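PDB 3GG7: uncharacterized protein from Deinococcus radiodurans, which is of unknown function but binds manganese and, as a member of the TatD-type metal-dependent hydrolase family, probably cleaves ester bonds. Local coordinates for residues Ala181-Met186 with Ser220-Ile225; Ser130-Cys135 with Pro145-Tyr150. One frame throughout, in Å; residues are numbered along the deposited sequence.

Contact 1 (Ala181-Met186 with Ser220-Ile225)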
# COMPACT_ATOMS: atom_id res chain seq x y z
N ALA A 181 1.59 -19.43 1.22
CA ALA A 181 2.26 -19.91 0.03
C ALA A 181 2.78 -18.78 -0.84
O ALA A 181 3.86 -18.87 -1.41
CB ALA A 181 1.32 -20.82 -0.78
N LEU A 182 2.00 -17.71 -0.97
CA LEU A 182 2.46 -16.54 -1.70
C LEU A 182 3.69 -15.92 -1.00
O LEU A 182 4.68 -15.62 -1.63
CB LEU A 182 1.31 -15.51 -1.83
CG LEU A 182 0.18 -15.83 -2.83
CD1 LEU A 182 -1.00 -14.87 -2.64
CD2 LEU A 182 0.74 -15.74 -4.24
N ILE A 183 3.60 -15.75 0.31
CA ILE A 183 4.72 -15.19 1.09
C ILE A 183 6.01 -16.00 0.92
O ILE A 183 7.08 -15.43 0.74
CB ILE A 183 4.31 -15.05 2.58
CG1 ILE A 183 3.23 -13.95 2.74
CG2 ILE A 183 5.55 -14.75 3.46
CD1 ILE A 183 2.57 -13.89 4.11
N ARG A 184 5.90 -17.33 0.91
CA ARG A 184 7.10 -18.17 0.71
C ARG A 184 7.83 -17.95 -0.62
O ARG A 184 9.05 -18.15 -0.70
CB ARG A 184 6.76 -19.66 0.89
CG ARG A 184 6.44 -20.01 2.31
CD ARG A 184 6.37 -21.50 2.52
NE ARG A 184 5.42 -21.78 3.60
CZ ARG A 184 4.14 -22.08 3.43
NH1 ARG A 184 3.60 -22.19 2.21
NH2 ARG A 184 3.38 -22.29 4.49
N SER A 185 7.11 -17.51 -1.66
CA SER A 185 7.74 -17.18 -2.95
C SER A 185 8.37 -15.77 -3.04
O SER A 185 9.13 -15.47 -3.98
CB SER A 185 6.73 -17.39 -4.08
OG SER A 185 6.44 -18.77 -4.18
N MET A 186 8.09 -14.93 -2.05
CA MET A 186 8.57 -13.55 -2.06
C MET A 186 9.99 -13.47 -1.51
O MET A 186 10.29 -14.08 -0.48
CB MET A 186 7.65 -12.68 -1.17
CG MET A 186 6.21 -12.55 -1.64
SD MET A 186 5.18 -11.60 -0.45
CE MET A 186 3.58 -11.73 -1.22
N SER A 220 7.11 -14.51 11.47
CA SER A 220 8.05 -15.27 12.31
C SER A 220 7.82 -16.78 12.11
O SER A 220 8.77 -17.55 11.98
CB SER A 220 7.87 -14.88 13.79
OG SER A 220 8.66 -15.69 14.65
N LYS A 221 6.55 -17.17 12.07
CA LYS A 221 6.18 -18.58 11.90
C LYS A 221 6.48 -19.10 10.50
O LYS A 221 7.03 -20.20 10.32
CB LYS A 221 4.70 -18.78 12.20
CG LYS A 221 4.29 -18.54 13.64
CD LYS A 221 2.78 -18.75 13.79
CE LYS A 221 2.30 -18.56 15.23
NZ LYS A 221 1.23 -19.54 15.61
N ILE A 222 6.10 -18.31 9.49
CA ILE A 222 6.31 -18.70 8.10
C ILE A 222 7.79 -18.74 7.75
O ILE A 222 8.24 -19.69 7.09
CB ILE A 222 5.56 -17.75 7.14
CG1 ILE A 222 4.06 -17.88 7.34
CG2 ILE A 222 5.89 -18.09 5.70
CD1 ILE A 222 3.24 -16.77 6.71
N TRP A 223 8.56 -17.74 8.18
CA TRP A 223 9.99 -17.68 7.88
C TRP A 223 10.81 -18.54 8.84
O TRP A 223 11.98 -18.83 8.57
CB TRP A 223 10.49 -16.24 7.97
CG TRP A 223 10.04 -15.33 6.85
CD1 TRP A 223 9.41 -15.67 5.68
CD2 TRP A 223 10.23 -13.91 6.79
NE1 TRP A 223 9.18 -14.54 4.92
CE2 TRP A 223 9.68 -13.45 5.58
CE3 TRP A 223 10.80 -12.98 7.66
CZ2 TRP A 223 9.71 -12.11 5.21
CZ3 TRP A 223 10.82 -11.64 7.29
CH2 TRP A 223 10.29 -11.23 6.07
N GLN A 224 10.19 -18.93 9.95
CA GLN A 224 10.86 -19.66 11.04
C GLN A 224 12.08 -18.91 11.60
O GLN A 224 13.16 -19.48 11.78
CB GLN A 224 11.17 -21.11 10.61
CG GLN A 224 9.89 -21.90 10.34
CD GLN A 224 10.12 -23.34 9.87
OE1 GLN A 224 10.72 -23.58 8.82
NE2 GLN A 224 9.63 -24.28 10.64
N ILE A 225 11.89 -17.62 11.87
CA ILE A 225 12.86 -16.81 12.61
C ILE A 225 12.13 -16.05 13.73
O ILE A 225 10.90 -15.94 13.70
CB ILE A 225 13.66 -15.85 11.70
CG1 ILE A 225 12.79 -14.69 11.19
CG2 ILE A 225 14.28 -16.61 10.52
CD1 ILE A 225 13.53 -13.73 10.28
O HOH W 1 9.02 -14.03 2.12
O HOH W 2 6.51 -21.86 6.14

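Contact 2 (Ser130-Cys135 with Pro145-Tyr150)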
# COMPACT_ATOMS: atom_id res chain seq x y z
N SER A 130 -2.76 -9.22 -13.39
CA SER A 130 -2.09 -9.21 -14.68
C SER A 130 -2.15 -7.85 -15.37
O SER A 130 -1.18 -7.42 -15.99
CB SER A 130 -2.68 -10.30 -15.59
OG SER A 130 -2.18 -11.58 -15.20
N GLU A 131 -3.28 -7.15 -15.21
CA GLU A 131 -3.44 -5.84 -15.84
C GLU A 131 -2.58 -4.80 -15.14
O GLU A 131 -1.97 -3.96 -15.78
CB GLU A 131 -4.91 -5.40 -15.86
CG GLU A 131 -5.83 -6.27 -16.76
CD GLU A 131 -6.03 -7.69 -16.28
OE1 GLU A 131 -6.25 -7.92 -15.06
OE2 GLU A 131 -5.98 -8.62 -17.14
N VAL A 132 -2.51 -4.88 -13.82
CA VAL A 132 -1.61 -3.99 -13.07
C VAL A 132 -0.15 -4.20 -13.51
O VAL A 132 0.57 -3.25 -13.78
CB VAL A 132 -1.78 -4.13 -11.54
CG1 VAL A 132 -0.60 -3.48 -10.79
CG2 VAL A 132 -3.12 -3.50 -11.11
N LEU A 133 0.24 -5.47 -13.64
CA LEU A 133 1.60 -5.77 -14.06
C LEU A 133 1.88 -5.29 -15.48
O LEU A 133 2.97 -4.79 -15.76
CB LEU A 133 1.90 -7.25 -13.91
CG LEU A 133 1.90 -7.78 -12.47
CD1 LEU A 133 2.22 -9.25 -12.41
CD2 LEU A 133 2.87 -7.00 -11.62
N ASN A 134 0.91 -5.40 -16.38
CA ASN A 134 1.08 -4.87 -17.75
C ASN A 134 1.33 -3.36 -17.69
O ASN A 134 2.23 -2.82 -18.36
CB ASN A 134 -0.14 -5.18 -18.63
CG ASN A 134 -0.25 -6.66 -18.97
OD1 ASN A 134 0.73 -7.38 -18.87
ND2 ASN A 134 -1.44 -7.12 -19.32
N CYS A 135 0.59 -2.67 -16.81
CA CYS A 135 0.76 -1.21 -16.67
C CYS A 135 2.13 -0.87 -16.12
O CYS A 135 2.73 0.09 -16.56
CB CYS A 135 -0.33 -0.60 -15.76
SG CYS A 135 -1.99 -0.62 -16.43
N PRO A 145 7.20 -0.13 -7.28
CA PRO A 145 5.83 -0.55 -7.01
C PRO A 145 5.73 -1.52 -5.87
O PRO A 145 6.40 -2.56 -5.86
CB PRO A 145 5.41 -1.24 -8.32
CG PRO A 145 6.68 -1.72 -8.96
CD PRO A 145 7.81 -0.88 -8.40
N ILE A 146 4.90 -1.21 -4.89
CA ILE A 146 4.59 -2.14 -3.84
C ILE A 146 3.19 -2.68 -4.07
O ILE A 146 2.22 -1.90 -4.11
CB ILE A 146 4.58 -1.46 -2.45
CG1 ILE A 146 5.87 -0.70 -2.20
CG2 ILE A 146 4.36 -2.51 -1.37
CD1 ILE A 146 5.77 0.30 -0.99
N LEU A 147 3.07 -3.99 -4.19
CA LEU A 147 1.76 -4.57 -4.32
C LEU A 147 1.22 -4.82 -2.94
O LEU A 147 1.71 -5.66 -2.18
CB LEU A 147 1.83 -5.86 -5.17
CG LEU A 147 2.37 -5.61 -6.56
CD1 LEU A 147 2.32 -6.93 -7.33
CD2 LEU A 147 1.57 -4.56 -7.30
N HIS A 148 0.19 -4.06 -2.60
CA HIS A 148 -0.43 -4.14 -1.28
C HIS A 148 -1.50 -5.26 -1.28
O HIS A 148 -2.27 -5.39 -2.23
CB HIS A 148 -1.00 -2.76 -0.91
CG HIS A 148 -2.46 -2.75 -0.59
ND1 HIS A 148 -2.97 -3.22 0.60
CD2 HIS A 148 -3.52 -2.29 -1.30
CE1 HIS A 148 -4.28 -3.07 0.59
NE2 HIS A 148 -4.64 -2.52 -0.55
N TRP A 149 -1.45 -6.09 -0.24
CA TRP A 149 -2.38 -7.22 -0.06
C TRP A 149 -2.56 -8.01 -1.36
O TRP A 149 -3.69 -8.19 -1.85
CB TRP A 149 -3.72 -6.71 0.47
CG TRP A 149 -4.66 -7.76 1.04
CD1 TRP A 149 -4.59 -9.13 0.88
CD2 TRP A 149 -5.82 -7.51 1.84
NE1 TRP A 149 -5.64 -9.73 1.53
CE2 TRP A 149 -6.41 -8.77 2.13
CE3 TRP A 149 -6.43 -6.34 2.34
CZ2 TRP A 149 -7.57 -8.89 2.89
CZ3 TRP A 149 -7.59 -6.47 3.09
CH2 TRP A 149 -8.14 -7.73 3.36
N TYR A 150 -1.46 -8.48 -1.91
CA TYR A 150 -1.48 -9.27 -3.12
C TYR A 150 -2.28 -10.57 -2.92
O TYR A 150 -2.05 -11.30 -1.95
CB TYR A 150 -0.06 -9.56 -3.60
CG TYR A 150 -0.03 -10.36 -4.86
CD1 TYR A 150 -0.15 -9.74 -6.09
CD2 TYR A 150 0.00 -11.77 -4.81
CE1 TYR A 150 -0.19 -10.51 -7.28
CE2 TYR A 150 -0.04 -12.52 -5.96
CZ TYR A 150 -0.14 -11.89 -7.19
OH TYR A 150 -0.19 -12.65 -8.34

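Contact 1 (Ala181-Met186 with Ser220-Ile225)
Two outer helices of the TIM-barrel fold, 177-185 and 212-223, meet near their C-terminal ends through Ile183 and Arg184 on one and Ile222 and Trp223 on the other. Ile222 sits in the middle, and its two branches reach separate partners. Its CD1 lies 3.9 Å from CD1 of Ile183, end methyl to end methyl, the side chains crossing at about a right angle. With CG1 turned beside the backbone N (chi1 -65°), CG2 stands anti to that N and packs 3.9 Å from CG of Arg184, also touching CG2 of Ile183. Val174 of helix 171-174 adds to this apolar patch, which belongs to the helical layer around the barrel, well away from the manganese site. Ile183 CG2 also comes 3.9 Å from NE1 of Trp223.

Polar links between the helices run through water. Water 1 accepts from Trp223 NE1 at 2.9 Å and donates to the carbonyls of Ile183 and Met186, so three bonds hold it between the last turn of helix 177-185 and the indole. On the more exposed side, the extended Arg184 chain carries NE to water 2, which lies in the guanidinium plane at its edge, 2.8 Å from NE, and donates in turn to Ile222 O.

Contact 2 (Ser130-Cys135 with Pro145-Tyr150)
Leu147 reaches out from strand 143-148 to helix 129-138 and spreads its two methyls over two successive helix residues, Val132 and Leu133. One methyl, CD2, meets CG1 of Val132 at 4.2 Å; the other, CD1, meets CD2 of Leu133 at 4.3 Å. Both approaches are methyl to methyl and wholly apolar, and all three residues are buried. The backbones stay well apart, with 9.4 Å between the CA atoms of Val132 and Leu147, so the side chains alone bridge helix and strand.

The two helix residues engage differently. The side chain of Val132 sets out toward the strand, whereas Leu133 starts off to one side, and with CD1 taking the position anti to CA (chi2 -179°) it is the other branch, CD2, that turns to Leu147. Neighbouring elements fill in around the trio: Ala160 of helix 154-162 touches both leucines, Phe167 of the adjacent strand packs on Leu147, and Ile123 of strand 119-124 on Val132.

The next residue along the strand, His148, belongs to the other side of the sheet: its ring stacks on that of His7, a manganese ligand, its ND1 is hydrogen-bonded to Glu194, and it is predicted to bind a second divalent cation. Leucine outward to the helix, histidine inward to the metal centre: this is the alternation of a parallel barrel strand, here the second strand of the beta-alpha-beta unit formed by 119-124, 129-138 and 143-148.

In the fold
Reading from the N terminus, strand 119-124 leads into helix 129-138, and contact 2 closes a short loop of nine residues as the chain turns back into strand 143-148. The chain then passes through helix 154-162, strand 166-169 and helix 171-174 before helix 177-185. Contact 1 closes a longer loop, 33 residues spanning strand 191-193, when helix 212-223 arrives. The two loops follow one another and neither nest nor cross. Contact 2 ties a helix to the barrel wall, contact 1 joins helix to helix farther out. Their centres are 20 Å apart, yet they touch: Leu182 CD2 packs 3.7 Å from Tyr150 CE2.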